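Nitroalkane oxidase (Podospora anserina, PDB 3MKH) catalyses the FAD-dependent oxidation of nitroalkanes to aldehydes or ketones, releasing nitrite and consuming oxygen to form hydrogen peroxide. Local coordinates at residues A[356-367]-A[392-402]. Numbering follows the deposited sequence.
Sequences KVFCSEAAVKAC and AVVLPIFDGGN. With FAD (flavin-adenine dinucleotide), chain E.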
loop_
_atom_site.group_PDB
_atom_site.type_symbol
_atom_site.label_atom_id
_atom_site.label_comp_id
_atom_site.label_asym_id
_atom_site.label_seq_id
_atom_site.Cartn_x
_atom_site.Cartn_y
_atom_site.Cartn_z
ATOM N N LYS A 356 13.205 -13.140 -2.082
ATOM C CA LYS A 356 12.943 -12.837 -3.493
ATOM C C LYS A 356 11.682 -11.977 -3.619
ATOM O O LYS A 356 11.696 -10.926 -4.249
ATOM C CB LYS A 356 12.799 -14.126 -4.309
ATOM C CG LYS A 356 13.004 -13.976 -5.823
ATOM C CD LYS A 356 11.800 -13.354 -6.547
ATOM C CE LYS A 356 11.850 -13.673 -8.062
ATOM N NZ LYS A 356 10.708 -13.042 -8.829
ATOM N N VAL A 357 10.590 -12.422 -3.013
ATOM C CA VAL A 357 9.335 -11.697 -3.140
ATOM C C VAL A 357 9.390 -10.327 -2.465
ATOM O O VAL A 357 8.955 -9.333 -3.034
ATOM C CB VAL A 357 8.147 -12.511 -2.587
ATOM C CG1 VAL A 357 6.869 -11.666 -2.599
ATOM C CG2 VAL A 357 7.975 -13.789 -3.399
ATOM N N PHE A 358 9.924 -10.262 -1.251
ATOM C CA PHE A 358 9.933 -8.995 -0.515
ATOM C C PHE A 358 10.784 -7.930 -1.212
ATOM O O PHE A 358 10.349 -6.800 -1.396
ATOM C CB PHE A 358 10.457 -9.193 0.921
ATOM C CG PHE A 358 10.553 -7.906 1.723
ATOM C CD1 PHE A 358 11.707 -7.135 1.695
ATOM C CD2 PHE A 358 9.479 -7.458 2.476
ATOM C CE1 PHE A 358 11.800 -5.948 2.434
ATOM C CE2 PHE A 358 9.559 -6.284 3.208
ATOM C CZ PHE A 358 10.723 -5.523 3.190
ATOM N N CYS A 359 12.014 -8.307 -1.558
ATOM C CA CYS A 359 13.006 -7.374 -2.056
ATOM C C CYS A 359 12.704 -6.941 -3.491
ATOM O O CYS A 359 12.926 -5.784 -3.842
ATOM C CB CYS A 359 14.416 -7.979 -1.974
ATOM S SG CYS A 359 14.974 -8.367 -0.263
ATOM N N SER A 360 12.205 -7.859 -4.317
ATOM C CA SER A 360 11.894 -7.499 -5.703
ATOM C C SER A 360 10.815 -6.425 -5.709
ATOM O O SER A 360 10.915 -5.441 -6.431
ATOM C CB SER A 360 11.452 -8.719 -6.529
ATOM O OG SER A 360 10.260 -9.277 -6.000
ATOM N N GLU A 361 9.796 -6.594 -4.876
ATOM C CA GLU A 361 8.676 -5.661 -4.881
ATOM C C GLU A 361 9.042 -4.363 -4.167
ATOM O O GLU A 361 8.633 -3.270 -4.585
ATOM C CB GLU A 361 7.413 -6.330 -4.305
ATOM C CG GLU A 361 6.876 -7.377 -5.281
ATOM C CD GLU A 361 5.675 -8.163 -4.772
ATOM O OE1 GLU A 361 5.058 -7.759 -3.759
ATOM O OE2 GLU A 361 5.346 -9.186 -5.411
ATOM N N ALA A 362 9.849 -4.480 -3.118
ATOM C CA ALA A 362 10.356 -3.297 -2.434
ATOM C C ALA A 362 11.261 -2.432 -3.322
ATOM O O ALA A 362 11.273 -1.213 -3.185
ATOM C CB ALA A 362 11.073 -3.679 -1.146
ATOM N N ALA A 363 12.023 -3.052 -4.222
ATOM C CA ALA A 363 12.811 -2.284 -5.198
ATOM C C ALA A 363 11.948 -1.438 -6.150
ATOM O O ALA A 363 12.244 -0.254 -6.409
ATOM C CB ALA A 363 13.750 -3.221 -5.998
ATOM N N VAL A 364 10.893 -2.033 -6.688
ATOM C CA VAL A 364 9.976 -1.283 -7.561
ATOM C C VAL A 364 9.344 -0.095 -6.807
ATOM O O VAL A 364 9.355 1.036 -7.290
ATOM C CB VAL A 364 8.874 -2.206 -8.153
ATOM C CG1 VAL A 364 7.902 -1.409 -9.021
ATOM C CG2 VAL A 364 9.522 -3.358 -8.944
ATOM N N LYS A 365 8.827 -0.357 -5.609
ATOM C CA LYS A 365 8.263 0.689 -4.746
ATOM C C LYS A 365 9.283 1.797 -4.387
ATOM O O LYS A 365 8.947 2.971 -4.385
ATOM C CB LYS A 365 7.655 0.044 -3.487
ATOM C CG LYS A 365 7.191 1.002 -2.380
ATOM C CD LYS A 365 6.211 2.055 -2.882
ATOM C CE LYS A 365 5.407 2.676 -1.714
ATOM N NZ LYS A 365 6.213 2.943 -0.455
ATOM N N ALA A 366 10.528 1.419 -4.103
ATOM C CA ALA A 366 11.575 2.392 -3.828
ATOM C C ALA A 366 11.840 3.286 -5.026
ATOM O O ALA A 366 12.068 4.484 -4.868
ATOM C CB ALA A 366 12.868 1.689 -3.430
ATOM N N CYS A 367 11.885 2.692 -6.219
ATOM C CA CYS A 367 12.167 3.469 -7.417
ATOM C C CYS A 367 11.031 4.456 -7.716
ATOM O O CYS A 367 11.290 5.603 -8.098
ATOM C CB CYS A 367 12.470 2.553 -8.607
ATOM S SG CYS A 367 14.071 1.700 -8.478
ATOM N N ALA A 392 14.307 -2.317 -12.047
ATOM C CA ALA A 392 13.638 -2.892 -10.887
ATOM C C ALA A 392 12.387 -3.698 -11.250
ATOM O O ALA A 392 12.103 -4.741 -10.630
ATOM C CB ALA A 392 13.289 -1.771 -9.873
ATOM N N VAL A 393 11.634 -3.246 -12.255
ATOM C CA VAL A 393 10.374 -3.941 -12.553
ATOM C C VAL A 393 10.547 -5.375 -13.052
ATOM O O VAL A 393 9.596 -6.153 -13.016
ATOM C CB VAL A 393 9.430 -3.153 -13.508
ATOM C CG1 VAL A 393 9.057 -1.833 -12.900
ATOM C CG2 VAL A 393 10.063 -2.979 -14.867
ATOM N N VAL A 394 11.741 -5.733 -13.520
ATOM C CA VAL A 394 11.992 -7.124 -13.884
ATOM C C VAL A 394 12.087 -8.069 -12.665
ATOM O O VAL A 394 11.872 -9.267 -12.782
ATOM C CB VAL A 394 13.267 -7.278 -14.733
ATOM C CG1 VAL A 394 14.491 -7.507 -13.832
ATOM C CG2 VAL A 394 13.091 -8.419 -15.711
ATOM N N LEU A 395 12.436 -7.535 -11.504
ATOM C CA LEU A 395 12.761 -8.407 -10.371
ATOM C C LEU A 395 11.584 -9.272 -9.906
ATOM O O LEU A 395 11.764 -10.463 -9.657
ATOM C CB LEU A 395 13.375 -7.607 -9.211
ATOM C CG LEU A 395 14.695 -6.887 -9.562
ATOM C CD1 LEU A 395 15.214 -6.167 -8.314
ATOM C CD2 LEU A 395 15.772 -7.852 -10.105
ATOM N N PRO A 396 10.381 -8.684 -9.781
ATOM C CA PRO A 396 9.246 -9.504 -9.353
ATOM C C PRO A 396 8.854 -10.534 -10.409
ATOM O O PRO A 396 8.388 -11.613 -10.047
ATOM C CB PRO A 396 8.123 -8.467 -9.186
ATOM C CG PRO A 396 8.844 -7.185 -8.895
ATOM C CD PRO A 396 10.025 -7.255 -9.825
ATOM N N ILE A 397 9.076 -10.218 -11.687
ATOM C CA ILE A 397 8.547 -11.032 -12.782
ATOM C C ILE A 397 9.526 -12.060 -13.332
ATOM O O ILE A 397 9.109 -13.045 -13.937
ATOM C CB ILE A 397 7.980 -10.167 -13.946
ATOM C CG1 ILE A 397 9.042 -9.212 -14.503
ATOM C CG2 ILE A 397 6.769 -9.357 -13.483
ATOM C CD1 ILE A 397 8.494 -8.300 -15.629
ATOM N N PHE A 398 10.824 -11.854 -13.122
ATOM C CA PHE A 398 11.792 -12.791 -13.676
ATOM C C PHE A 398 12.241 -13.770 -12.599
ATOM O O PHE A 398 11.743 -13.719 -11.461
ATOM C CB PHE A 398 12.957 -12.085 -14.422
ATOM C CG PHE A 398 14.143 -11.701 -13.551
ATOM C CD1 PHE A 398 14.022 -11.564 -12.171
ATOM C CD2 PHE A 398 15.376 -11.440 -14.135
ATOM C CE1 PHE A 398 15.111 -11.198 -11.392
ATOM C CE2 PHE A 398 16.481 -11.072 -13.352
ATOM C CZ PHE A 398 16.346 -10.955 -11.988
ATOM N N ASP A 399 13.121 -14.689 -12.983
ATOM C CA ASP A 399 13.610 -15.723 -12.083
ATOM C C ASP A 399 12.458 -16.436 -11.367
ATOM O O ASP A 399 12.541 -16.706 -10.165
ATOM C CB ASP A 399 14.572 -15.112 -11.066
ATOM C CG ASP A 399 15.601 -16.115 -10.571
ATOM O OD1 ASP A 399 15.620 -16.397 -9.354
ATOM O OD2 ASP A 399 16.386 -16.619 -11.409
ATOM N N GLY A 400 11.398 -16.753 -12.115
ATOM C CA GLY A 400 10.180 -17.274 -11.537
ATOM C C GLY A 400 9.359 -16.148 -10.933
ATOM O O GLY A 400 9.652 -15.662 -9.826
ATOM N N GLY A 401 8.331 -15.731 -11.665
ATOM C CA GLY A 401 7.521 -14.576 -11.293
ATOM C C GLY A 401 6.849 -14.744 -9.942
ATOM O O GLY A 401 6.520 -15.870 -9.563
ATOM N N ASN A 402 6.640 -13.645 -9.216
ATOM C CA ASN A 402 6.047 -13.742 -7.878
ATOM C C ASN A 402 4.617 -14.305 -7.879
ATOM O O ASN A 402 4.237 -15.068 -6.987
ATOM C CB ASN A 402 6.072 -12.401 -7.149
ATOM C CG ASN A 402 7.487 -11.928 -6.832
ATOM O OD1 ASN A 402 7.688 -10.783 -6.430
ATOM N ND2 ASN A 402 8.464 -12.799 -7.023
HETATM P PA FAD E . 4.522 -17.326 -16.900
HETATM O O1A FAD E . 4.226 -18.733 -17.162
HETATM O O2A FAD E . 4.948 -16.468 -18.007
HETATM O O5B FAD E . 3.235 -16.667 -16.197
HETATM C C5B FAD E . 2.845 -15.327 -16.487
HETATM C C4B FAD E . 1.795 -14.783 -15.500
HETATM O O4B FAD E . 0.594 -15.557 -15.618
HETATM C C3B FAD E . 2.246 -14.946 -14.050
HETATM O O3B FAD E . 2.964 -13.785 -13.631
HETATM C C2B FAD E . 0.925 -15.026 -13.306
HETATM O O2B FAD E . 0.444 -13.718 -13.020
HETATM C C1B FAD E . -0.003 -15.716 -14.307
HETATM N N9A FAD E . -0.089 -17.160 -13.954
HETATM C C8A FAD E . 0.293 -18.179 -14.719
HETATM N N7A FAD E . 0.078 -19.324 -14.083
HETATM C C5A FAD E . -0.450 -19.034 -12.900
HETATM C C6A FAD E . -0.881 -19.800 -11.827
HETATM N N6A FAD E . -0.798 -21.124 -11.864
HETATM N N1A FAD E . -1.384 -19.183 -10.752
HETATM C C2A FAD E . -1.471 -17.866 -10.707
HETATM N N3A FAD E . -1.071 -17.107 -11.713
HETATM C C4A FAD E . -0.557 -17.658 -12.817
HETATM N N1 FAD E . 14.497 -17.883 -17.928
HETATM C C2 FAD E . 15.370 -18.963 -17.937
HETATM O O2 FAD E . 14.940 -20.083 -18.171
HETATM N N3 FAD E . 16.723 -18.771 -17.676
HETATM C C4 FAD E . 17.218 -17.496 -17.412
HETATM O O4 FAD E . 18.415 -17.338 -17.188
HETATM C C4X FAD E . 16.344 -16.416 -17.405
HETATM N N5 FAD E . 16.805 -15.124 -17.138
HETATM C C5X FAD E . 15.999 -14.031 -17.471
HETATM C C6 FAD E . 16.529 -12.747 -17.544
HETATM C C7 FAD E . 15.715 -11.673 -17.883
HETATM C C7M FAD E . 16.285 -10.260 -17.971
HETATM C C8 FAD E . 14.368 -11.886 -18.145
HETATM C C8M FAD E . 13.462 -10.713 -18.520
HETATM C C9 FAD E . 13.840 -13.165 -18.063
HETATM C C9A FAD E . 14.653 -14.238 -17.730
HETATM N N10 FAD E . 14.124 -15.526 -17.654
HETATM C C10 FAD E . 14.990 -16.613 -17.661
HETATM C "C1'" FAD E . 12.662 -15.748 -17.551
HETATM C "C2'" FAD E . 12.202 -15.688 -16.093
HETATM O "O2'" FAD E . 12.809 -16.738 -15.348
HETATM C "C3'" FAD E . 10.674 -15.756 -15.943
HETATM O "O3'" FAD E . 10.346 -15.476 -14.590
HETATM C "C4'" FAD E . 10.075 -17.123 -16.308
HETATM O "O4'" FAD E . 9.937 -17.240 -17.717
HETATM C "C5'" FAD E . 8.695 -17.291 -15.661
HETATM O "O5'" FAD E . 7.829 -16.205 -15.993
HETATM P P FAD E . 6.448 -15.996 -15.225
HETATM O O1P FAD E . 6.696 -16.156 -13.788
HETATM O O2P FAD E . 5.824 -14.762 -15.700
HETATM O O3P FAD E . 5.613 -17.286 -15.719
#
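Three backbone carbonyls of 392-402 grip the ammonium of Lys356. NZ gives hydrogen bonds to Leu395 O at 2.9 Å, in the carbonyl plane, to Phe398 O almost straight on (C=O...N angle 169°), and to Gly400 O from well above its plane. A lysine suits this place: a long aliphatic chain carries an ammonium with three N-H groups, one for each carbonyl; the bend at chi2 (-77°) turns it there. Ser360 CB packs against the Leu395-Pro396 peptide, 3.4 Å from Pro396 N, because the small side chain lets the CA atoms of Ser360 and Leu395 close to 4.8 Å. Ser360 OG turns back to Lys356 O (2.8 Å), satisfying a buried hydroxyl. Val364 sets CG2 3.9 Å from Pro396 CG, while CG1 meets Val393 CG1, and Ala363 CB and Ala392 CB are 4.2 Å apart. Asn402 fits as a knob among Lys356, Val357, Ser360 and Glu361, whose carboxylate pairs with Arg407. The same loop holds the cofactor: Gly401 N bonds FAD O1P at 2.7 Å, where any side chain would clash, and Gly400 N meets the ribityl O3'. Replacing Lys356 by an alanine would probably leave Leu395 O and Phe398 O without this donor, freeing the loop to shift beside the ribityl chain and phosphate. The lysine's charge thus probably helps shape the turn presenting Asp399, the inferred proton acceptor, whose OD1 is held by Ser273 OG and a salt bridge to Arg406.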